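Local coordinates for protein glycerol-3-phosphate dehydrogenase [NAD(+)] (Dunaliella salina, PDB 6IUY) that probably interconverts dihydroxyacetone phosphate and sn-glycerol 3-phosphate with NAD(H), and joins this dehydrogenase to a haloacid dehalogenase-like hydrolase domain, allowing direct conversion to glycerol, at residues R256-M261 with V289-V294; S335-A340 with C360-A365; L488-S493 with E583-T588. All blocks are in the same frame, centred on the assembly; numbering follows the deposited sequence.

Contact 1: residues R256-M261 with V289-V294; sequences RYKVTM and VFEKEV
Val289 meets the Tyr257 ring at its edge: Val289 O lies in the ring plane, 3.3 Å from Tyr257 CD1, and the Val289 CG2 methyl comes to 3.5 Å from the same CD1. The other branch of this valine, CG1, covers one face of the neighbouring Phe290 ring, displaced toward its rim. Across the contact, Phe290 CD1 meets Val259 CG2 obliquely at 4.1 Å and also touches Tyr257 CB. The third flat pair is charged. The Arg256 guanidinium and the Glu291 carboxylate stand almost perpendicular, their planes 89° apart, and form a salt bridge whose hydrogen bond, 3.4 Å from Arg256 NH1 to Glu291 OE2, is weak. The Glu291 chain bends at chi2 (-56°), which brings OE2 toward the Arg256 side chain, while its aliphatic part lies side by side with that of Lys258, the two pointing the same way. Lys258 NZ stays beyond salt-bridge range, although its charge probably still steadies the carboxylate. An alanine in place of Glu291 would probably leave Arg256 without this acidic mate and Lys258 without the chain it lies along. Parallel backbone bonds hold the register at one end, from Tyr257 N to Val289 O at 2.7 Å and from Glu291 N to Tyr257 O at 2.6 Å. Beyond them segment 289-294 turns a corner at Lys292, and a water spans the break, accepting from Val259 N at 2.8 Å and donating to the carbonyls of Glu291 and Glu293. Helix 266-282, which runs between the two strands in sequence, packs on Phe290 and Val294. Strand, helix and adjacent parallel strand form the first beta-alpha-beta crossover of a Rossmann-type NAD-binding fold.

Contact 2: residues S335-A340 with C360-A365; sequences SDLIEA and CKQLAA
Leu337 holds its CG trans to the backbone N (chi1 173°), which carries its branched end across to the facing helix, where Leu363 meets it. The CD2 methyl of Leu363 comes up to Leu337 CG at 3.8 Å. The two leucine side chains cross at nearly a right angle, so CD2 butts against the branch point of its partner and also comes near Leu337 CD2. Ile338 approaches from beside them. Its own bond to the main chain does not aim at the other helix, but the bend at chi2 (-50°) swings CD1 inward to 4.0 Å from Leu363 CD2, the two side chains passing in opposite directions. Leu363 CD2 is thus shared by Leu337 and Ile338 of helix 337-342. The two helices joined here precede and follow strand 346-349 in the chain, in the part of the Rossmann-type fold where the chain passes from the edge strand 331-334 over to the other half of the parallel sheet. At the outer side of the contact the extended Gln362 places OE1 3.7 Å from Leu337 CD2, an oblique approach of an amide oxygen to a methyl group without a hydrogen bond. Ile338 CD1 likewise rests 4.1 Å from Gln362 O. Just ahead of Leu337, Asp336 caps the first turn: its OD2 accepts from Glu339 N at 3.0 Å through the lone pair anti to the other oxygen, satisfying an amide at the helix start. Beneath, Leu337 also packs on Trp297 of strand 293-297, and Leu363 reaches Leu400 of helix 392-400. The side chain of Gln362 lies about 7 Å from the bound NAD and from that of His299, an NAD-binding residue.

Contact 3: residues L488-S493 with E583-T588; sequences LRQGLS and EFPLFT
Leu586 and Gly491 meet by van der Waals packing of a methyl on a helix backbone. The first torsion of Leu586 (chi1 178°) points CG away from its own backbone N and sends CD2 to the main chain of helix 481-502, 3.6 Å from Gly491 N and 3.8 Å from Gly491 CA. Gln490 slides past Leu586 in the opposite direction, its aliphatic CG 3.7 Å from Leu586 CB. Farther along, Gln490 NE2 lies 3.7 Å from Pro585 CG, where the two side chains cross at about a right angle. Phe587 is a looser neighbour, its CE1 4.4 Å from Gly491 O. The contact sets the first turn of helix 585-594 against the middle of helix 481-502, within the helical C-terminal domain that also supplies Lys464, which binds dihydroxyacetone phosphate and whose side chain lies about 8 Å from that of Phe587. Polar bonds run beside this packing and none joins the two segments directly. Gln490 OE1 accepts from Arg489 NH2 at 2.8 Å in the carbonyl plane, on a lone pair, which fixes the rotation of the amide together with the bond from NE2 to Glu494 OE1. Glu494 OE1 and OE2 also accept from Leu586 N and Phe587 N, respectively, tying the start of the second helix to the first. Arg489 NE forms a salt bridge with Glu423 of the second subunit.

In the fold
Contacts 1 and 2 belong to the same Rossmann-type domain and touch through Thr260 OG1 and Ala340 O, a probable hydrogen bond between the central strand and helix 337-342. Contact 1, partly buried, combines strand pairing, water bridges and apolar side chains, with an exposed charged rim; contact 2 lies on a flank of that sheet and relies on leucine and isoleucine methyls, partly buried. Contact 3 is buried, in the helical C-terminal domain, its centre about 41 Å from that of contact 1 and 38 Å from that of contact 2. There Leu586 packs on the backbone of Gly491, Gln490 passes alongside it, and the second subunit lies alongside.

Contact 1: residues R256-M261 with V289-V294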
loop_
_atom_site.group_PDB
_atom_site.type_symbol
_atom_site.label_atom_id
_atom_site.label_comp_id
_atom_site.label_asym_id
_atom_site.label_seq_id
_atom_site.Cartn_x
_atom_site.Cartn_y
_atom_site.Cartn_z
ATOM N N ARG A 256 33.907 17.781 0.976
ATOM C CA ARG A 256 33.321 17.694 2.313
ATOM C C ARG A 256 32.114 18.613 2.349
ATOM O O ARG A 256 32.245 19.835 2.231
ATOM C CB ARG A 256 34.316 18.086 3.403
ATOM C CG ARG A 256 33.830 17.742 4.790
ATOM C CD ARG A 256 34.690 18.353 5.884
ATOM N NE ARG A 256 36.013 17.750 5.954
ATOM C CZ ARG A 256 37.139 18.377 5.626
ATOM N NH1 ARG A 256 37.107 19.640 5.213
ATOM N NH2 ARG A 256 38.301 17.741 5.719
ATOM N N TYR A 257 30.935 18.026 2.498
ATOM C CA TYR A 257 29.691 18.768 2.357
ATOM C C TYR A 257 29.409 19.616 3.590
ATOM O O TYR A 257 29.501 19.115 4.708
ATOM C CB TYR A 257 28.539 17.795 2.092
ATOM C CG TYR A 257 28.564 17.207 0.705
ATOM C CD1 TYR A 257 29.389 16.130 0.391
ATOM C CD2 TYR A 257 27.772 17.733 -0.299
ATOM C CE1 TYR A 257 29.415 15.602 -0.903
ATOM C CE2 TYR A 257 27.779 17.203 -1.578
ATOM C CZ TYR A 257 28.604 16.147 -1.874
ATOM O OH TYR A 257 28.609 15.644 -3.151
ATOM N N LYS A 258 29.127 20.903 3.398
ATOM C CA LYS A 258 28.605 21.739 4.493
ATOM C C LYS A 258 27.085 21.674 4.440
ATOM O O LYS A 258 26.502 21.864 3.377
ATOM C CB LYS A 258 29.048 23.212 4.392
ATOM C CG LYS A 258 30.557 23.490 4.563
ATOM C CD LYS A 258 30.810 25.004 4.752
ATOM C CE LYS A 258 32.132 25.460 4.136
ATOM N NZ LYS A 258 33.284 24.630 4.580
ATOM N N VAL A 259 26.448 21.420 5.577
ATOM C CA VAL A 259 24.999 21.246 5.592
ATOM C C VAL A 259 24.298 22.455 6.185
ATOM O O VAL A 259 24.689 22.944 7.240
ATOM C CB VAL A 259 24.607 20.001 6.396
ATOM C CG1 VAL A 259 23.093 19.792 6.362
ATOM C CG2 VAL A 259 25.365 18.773 5.861
ATOM N N THR A 260 23.265 22.934 5.503
ATOM C CA THR A 260 22.422 23.983 6.043
ATOM C C THR A 260 20.947 23.562 6.057
ATOM O O THR A 260 20.380 23.223 5.014
ATOM C CB THR A 260 22.592 25.278 5.238
ATOM O OG1 THR A 260 23.912 25.771 5.464
ATOM C CG2 THR A 260 21.574 26.332 5.669
ATOM N N MET A 261 20.344 23.607 7.246
ATOM C CA MET A 261 18.909 23.436 7.427
ATOM C C MET A 261 18.216 24.777 7.219
ATOM O O MET A 261 18.529 25.750 7.911
ATOM C CB MET A 261 18.615 22.881 8.830
ATOM C CG MET A 261 17.122 22.862 9.233
ATOM S SD MET A 261 16.146 21.678 8.269
ATOM C CE MET A 261 15.387 22.790 7.121
ATOM N N VAL A 289 32.745 12.934 4.830
ATOM C CA VAL A 289 31.988 13.547 3.747
ATOM C C VAL A 289 31.186 14.786 4.207
ATOM O O VAL A 289 30.644 15.508 3.364
ATOM C CB VAL A 289 31.030 12.533 3.077
ATOM C CG1 VAL A 289 29.886 12.181 3.992
ATOM C CG2 VAL A 289 30.495 13.086 1.762
ATOM N N PHE A 290 31.110 15.041 5.521
ATOM C CA PHE A 290 30.365 16.218 6.023
ATOM C C PHE A 290 31.183 17.149 6.933
ATOM O O PHE A 290 31.973 16.688 7.767
ATOM C CB PHE A 290 29.110 15.796 6.810
ATOM C CG PHE A 290 28.180 14.922 6.043
ATOM C CD1 PHE A 290 27.493 15.419 4.963
ATOM C CD2 PHE A 290 27.977 13.608 6.421
ATOM C CE1 PHE A 290 26.646 14.623 4.256
ATOM C CE2 PHE A 290 27.125 12.805 5.717
ATOM C CZ PHE A 290 26.462 13.308 4.634
ATOM N N GLU A 291 30.956 18.451 6.786
ATOM C CA GLU A 291 31.400 19.418 7.794
ATOM C C GLU A 291 30.734 19.077 9.119
ATOM O O GLU A 291 29.566 18.689 9.136
ATOM C CB GLU A 291 31.057 20.851 7.379
ATOM C CG GLU A 291 32.143 21.553 6.584
ATOM C CD GLU A 291 33.480 21.588 7.326
ATOM O OE1 GLU A 291 33.505 21.979 8.517
ATOM O OE2 GLU A 291 34.514 21.211 6.723
ATOM N N LYS A 292 31.465 19.201 10.221
ATOM C CA LYS A 292 30.911 18.843 11.521
ATOM C C LYS A 292 29.757 19.755 11.904
ATOM O O LYS A 292 28.743 19.309 12.451
ATOM C CB LYS A 292 31.976 18.889 12.615
ATOM C CG LYS A 292 31.425 18.459 13.966
ATOM C CD LYS A 292 32.487 18.468 15.056
ATOM C CE LYS A 292 31.929 17.927 16.362
ATOM N NZ LYS A 292 32.986 17.809 17.416
ATOM N N GLU A 293 29.902 21.033 11.585
ATOM C CA GLU A 293 28.914 22.017 11.979
ATOM C C GLU A 293 27.758 22.163 10.996
ATOM O O GLU A 293 27.959 22.358 9.791
ATOM C CB GLU A 293 29.588 23.368 12.178
ATOM C CG GLU A 293 28.601 24.510 12.381
ATOM C CD GLU A 293 29.295 25.824 12.738
ATOM O OE1 GLU A 293 29.737 25.942 13.898
ATOM O OE2 GLU A 293 29.389 26.724 11.870
ATOM N N VAL A 294 26.539 22.120 11.522
ATOM C CA VAL A 294 25.362 22.293 10.686
ATOM C C VAL A 294 24.773 23.657 10.933
ATOM O O VAL A 294 24.537 24.023 12.074
ATOM C CB VAL A 294 24.267 21.224 10.987
ATOM C CG1 VAL A 294 23.078 21.419 10.076
ATOM C CG2 VAL A 294 24.813 19.848 10.839
HETATM O O HOH W 1 27.817 20.424 7.784
HETATM O O HOH W 2 27.650 24.498 8.207
#

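Contact 2: residues S335-A340 with C360-A365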
loop_
_atom_site.group_PDB
_atom_site.type_symbol
_atom_site.label_atom_id
_atom_site.label_comp_id
_atom_site.label_asym_id
_atom_site.label_seq_id
_atom_site.Cartn_x
_atom_site.Cartn_y
_atom_site.Cartn_z
ATOM N N SER A 335 20.001 34.054 11.693
ATOM C CA SER A 335 18.754 34.610 11.192
ATOM C C SER A 335 18.882 35.145 9.792
ATOM O O SER A 335 17.891 35.589 9.217
ATOM C CB SER A 335 18.275 35.742 12.085
ATOM O OG SER A 335 19.138 36.856 11.920
ATOM N N ASP A 336 20.090 35.139 9.236
ATOM C CA ASP A 336 20.246 35.648 7.872
ATOM C C ASP A 336 20.223 34.506 6.874
ATOM O O ASP A 336 21.066 33.622 6.923
ATOM C CB ASP A 336 21.544 36.446 7.711
ATOM C CG ASP A 336 21.551 37.258 6.446
ATOM O OD1 ASP A 336 21.156 38.437 6.500
ATOM O OD2 ASP A 336 21.913 36.716 5.388
ATOM N N LEU A 337 19.251 34.545 5.973
ATOM C CA LEU A 337 18.970 33.425 5.096
ATOM C C LEU A 337 20.079 33.231 4.070
ATOM O O LEU A 337 20.497 32.108 3.813
ATOM C CB LEU A 337 17.625 33.634 4.399
ATOM C CG LEU A 337 17.297 32.591 3.331
ATOM C CD1 LEU A 337 17.200 31.181 3.919
ATOM C CD2 LEU A 337 16.041 32.954 2.599
ATOM N N ILE A 338 20.556 34.331 3.496
ATOM C CA ILE A 338 21.638 34.275 2.513
ATOM C C ILE A 338 22.913 33.740 3.156
ATOM O O ILE A 338 23.583 32.861 2.624
ATOM C CB ILE A 338 21.920 35.660 1.888
ATOM C CG1 ILE A 338 20.639 36.227 1.280
ATOM C CG2 ILE A 338 23.039 35.560 0.831
ATOM C CD1 ILE A 338 19.937 35.228 0.372
ATOM N N GLU A 339 23.239 34.255 4.328
ATOM C CA GLU A 339 24.462 33.837 4.975
ATOM C C GLU A 339 24.393 32.362 5.380
ATOM O O GLU A 339 25.403 31.653 5.314
ATOM C CB GLU A 339 24.754 34.723 6.185
ATOM C CG GLU A 339 25.959 34.279 6.998
ATOM C CD GLU A 339 25.602 33.966 8.448
ATOM O OE1 GLU A 339 24.981 34.832 9.105
ATOM O OE2 GLU A 339 25.932 32.848 8.919
ATOM N N ALA A 340 23.213 31.901 5.800
ATOM C CA ALA A 340 23.037 30.500 6.192
ATOM C C ALA A 340 23.318 29.564 5.025
ATOM O O ALA A 340 23.861 28.467 5.191
ATOM C CB ALA A 340 21.599 30.262 6.728
ATOM N N CYS A 360 12.471 30.640 -1.733
ATOM C CA CYS A 360 13.185 30.278 -2.957
ATOM C C CYS A 360 13.453 31.526 -3.814
ATOM O O CYS A 360 14.545 31.678 -4.362
ATOM C CB CYS A 360 12.413 29.220 -3.769
ATOM S SG CYS A 360 12.362 27.529 -3.017
ATOM N N LYS A 361 12.467 32.415 -3.931
ATOM C CA LYS A 361 12.658 33.654 -4.677
ATOM C C LYS A 361 13.811 34.506 -4.108
ATOM O O LYS A 361 14.566 35.094 -4.867
ATOM C CB LYS A 361 11.373 34.489 -4.694
ATOM C CG LYS A 361 10.372 34.134 -5.791
ATOM C CD LYS A 361 9.207 35.148 -5.797
ATOM C CE LYS A 361 8.675 35.394 -4.369
ATOM N NZ LYS A 361 7.585 36.413 -4.253
ATOM N N GLN A 362 13.930 34.588 -2.783
ATOM C CA GLN A 362 15.020 35.322 -2.141
ATOM C C GLN A 362 16.363 34.707 -2.480
ATOM O O GLN A 362 17.294 35.420 -2.806
ATOM C CB GLN A 362 14.880 35.354 -0.618
ATOM C CG GLN A 362 13.791 36.262 -0.063
ATOM C CD GLN A 362 13.731 36.223 1.467
ATOM O OE1 GLN A 362 14.752 36.362 2.155
ATOM N NE2 GLN A 362 12.527 36.028 2.003
ATOM N N LEU A 363 16.470 33.383 -2.367
ATOM C CA LEU A 363 17.724 32.696 -2.661
ATOM C C LEU A 363 18.142 32.793 -4.133
ATOM O O LEU A 363 19.340 32.803 -4.434
ATOM C CB LEU A 363 17.630 31.221 -2.261
ATOM C CG LEU A 363 17.512 30.926 -0.768
ATOM C CD1 LEU A 363 17.258 29.449 -0.555
ATOM C CD2 LEU A 363 18.761 31.373 -0.010
ATOM N N ALA A 364 17.163 32.825 -5.036
ATOM C CA ALA A 364 17.413 32.954 -6.469
ATOM C C ALA A 364 18.065 34.304 -6.773
ATOM O O ALA A 364 19.180 34.363 -7.308
ATOM C CB ALA A 364 16.106 32.806 -7.265
ATOM N N ALA A 365 17.329 35.368 -6.440
ATOM C CA ALA A 365 17.787 36.758 -6.508
ATOM C C ALA A 365 19.202 36.963 -5.972
ATOM O O ALA A 365 19.962 37.727 -6.542
ATOM C CB ALA A 365 16.814 37.663 -5.746
#

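Contact 3: residues L488-S493 with E583-T588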
loop_
_atom_site.group_PDB
_atom_site.type_symbol
_atom_site.label_atom_id
_atom_site.label_comp_id
_atom_site.label_asym_id
_atom_site.label_seq_id
_atom_site.Cartn_x
_atom_site.Cartn_y
_atom_site.Cartn_z
ATOM N N LEU A 488 -10.399 7.224 6.198
ATOM C CA LEU A 488 -9.032 6.914 5.804
ATOM C C LEU A 488 -8.955 6.106 4.504
ATOM O O LEU A 488 -8.099 6.384 3.628
ATOM C CB LEU A 488 -8.307 6.172 6.926
ATOM C CG LEU A 488 -7.508 7.197 7.766
ATOM C CD1 LEU A 488 -8.466 8.226 8.374
ATOM C CD2 LEU A 488 -6.676 6.515 8.842
ATOM N N ARG A 489 -9.836 5.116 4.376
ATOM C CA ARG A 489 -9.875 4.287 3.173
ATOM C C ARG A 489 -10.141 5.140 1.945
ATOM O O ARG A 489 -9.399 5.071 0.969
ATOM C CB ARG A 489 -10.952 3.198 3.271
ATOM C CG ARG A 489 -10.850 2.217 2.103
ATOM C CD ARG A 489 -12.180 1.684 1.644
ATOM N NE ARG A 489 -13.212 2.710 1.542
ATOM C CZ ARG A 489 -13.374 3.513 0.501
ATOM N NH1 ARG A 489 -12.541 3.440 -0.524
ATOM N NH2 ARG A 489 -14.367 4.405 0.494
ATOM N N GLN A 490 -11.212 5.930 1.988
ATOM C CA GLN A 490 -11.538 6.802 0.873
ATOM C C GLN A 490 -10.411 7.830 0.626
ATOM O O GLN A 490 -10.051 8.142 -0.518
ATOM C CB GLN A 490 -12.858 7.504 1.141
ATOM C CG GLN A 490 -13.304 8.448 0.033
ATOM C CD GLN A 490 -13.700 7.722 -1.249
ATOM O OE1 GLN A 490 -13.993 6.521 -1.243
ATOM N NE2 GLN A 490 -13.707 8.453 -2.355
ATOM N N GLY A 491 -9.846 8.347 1.708
ATOM C CA GLY A 491 -8.769 9.302 1.596
ATOM C C GLY A 491 -7.571 8.716 0.897
ATOM O O GLY A 491 -6.998 9.334 0.004
ATOM N N LEU A 492 -7.174 7.521 1.301
ATOM C CA LEU A 492 -6.024 6.884 0.681
ATOM C C LEU A 492 -6.309 6.623 -0.797
ATOM O O LEU A 492 -5.444 6.808 -1.663
ATOM C CB LEU A 492 -5.680 5.589 1.410
ATOM C CG LEU A 492 -4.447 4.848 0.912
ATOM C CD1 LEU A 492 -3.250 5.788 0.913
ATOM C CD2 LEU A 492 -4.192 3.616 1.789
ATOM N N SER A 493 -7.544 6.233 -1.087
ATOM C CA SER A 493 -7.931 5.907 -2.460
ATOM C C SER A 493 -7.940 7.159 -3.341
ATOM O O SER A 493 -7.607 7.095 -4.534
ATOM C CB SER A 493 -9.296 5.180 -2.475
ATOM O OG SER A 493 -10.158 5.674 -3.482
ATOM N N GLU A 583 -14.723 13.952 -9.092
ATOM C CA GLU A 583 -13.780 12.849 -9.165
ATOM C C GLU A 583 -13.197 12.545 -7.798
ATOM O O GLU A 583 -12.697 11.456 -7.559
ATOM C CB GLU A 583 -12.651 13.153 -10.147
ATOM C CG GLU A 583 -13.116 13.319 -11.587
ATOM C CD GLU A 583 -13.776 12.074 -12.122
ATOM O OE1 GLU A 583 -13.174 10.981 -12.005
ATOM O OE2 GLU A 583 -14.904 12.186 -12.651
ATOM N N PHE A 584 -13.248 13.517 -6.899
ATOM C CA PHE A 584 -12.627 13.351 -5.596
ATOM C C PHE A 584 -13.614 13.811 -4.552
ATOM O O PHE A 584 -13.487 14.899 -3.995
ATOM C CB PHE A 584 -11.307 14.128 -5.514
ATOM C CG PHE A 584 -10.259 13.681 -6.527
ATOM C CD1 PHE A 584 -10.166 14.291 -7.774
ATOM C CD2 PHE A 584 -9.361 12.667 -6.223
ATOM C CE1 PHE A 584 -9.208 13.886 -8.708
ATOM C CE2 PHE A 584 -8.398 12.260 -7.151
ATOM C CZ PHE A 584 -8.325 12.875 -8.389
ATOM N N PRO A 585 -14.636 12.990 -4.303
ATOM C CA PRO A 585 -15.732 13.426 -3.430
ATOM C C PRO A 585 -15.268 13.729 -2.002
ATOM O O PRO A 585 -15.753 14.699 -1.449
ATOM C CB PRO A 585 -16.709 12.239 -3.465
ATOM C CG PRO A 585 -15.875 11.067 -3.881
ATOM C CD PRO A 585 -14.844 11.629 -4.824
ATOM N N LEU A 586 -14.359 12.952 -1.415
ATOM C CA LEU A 586 -14.022 13.228 -0.022
ATOM C C LEU A 586 -13.221 14.523 0.089
ATOM O O LEU A 586 -13.492 15.335 0.975
ATOM C CB LEU A 586 -13.251 12.068 0.617
ATOM C CG LEU A 586 -12.803 12.293 2.078
ATOM C CD1 LEU A 586 -13.986 12.414 3.041
ATOM C CD2 LEU A 586 -11.883 11.182 2.527
ATOM N N PHE A 587 -12.240 14.714 -0.798
ATOM C CA PHE A 587 -11.468 15.960 -0.825
ATOM C C PHE A 587 -12.428 17.143 -0.918
ATOM O O PHE A 587 -12.270 18.160 -0.248
ATOM C CB PHE A 587 -10.492 15.998 -2.008
ATOM C CG PHE A 587 -9.289 15.116 -1.844
ATOM C CD1 PHE A 587 -9.084 14.396 -0.685
ATOM C CD2 PHE A 587 -8.352 15.021 -2.857
ATOM C CE1 PHE A 587 -7.955 13.595 -0.546
ATOM C CE2 PHE A 587 -7.234 14.223 -2.722
ATOM C CZ PHE A 587 -7.031 13.508 -1.570
ATOM N N THR A 588 -13.446 16.994 -1.747
ATOM C CA THR A 588 -14.359 18.088 -1.997
ATOM C C THR A 588 -15.278 18.364 -0.820
ATOM O O THR A 588 -15.513 19.534 -0.481
ATOM C CB THR A 588 -15.209 17.828 -3.243
ATOM O OG1 THR A 588 -14.378 17.918 -4.401
ATOM C CG2 THR A 588 -16.332 18.870 -3.359
#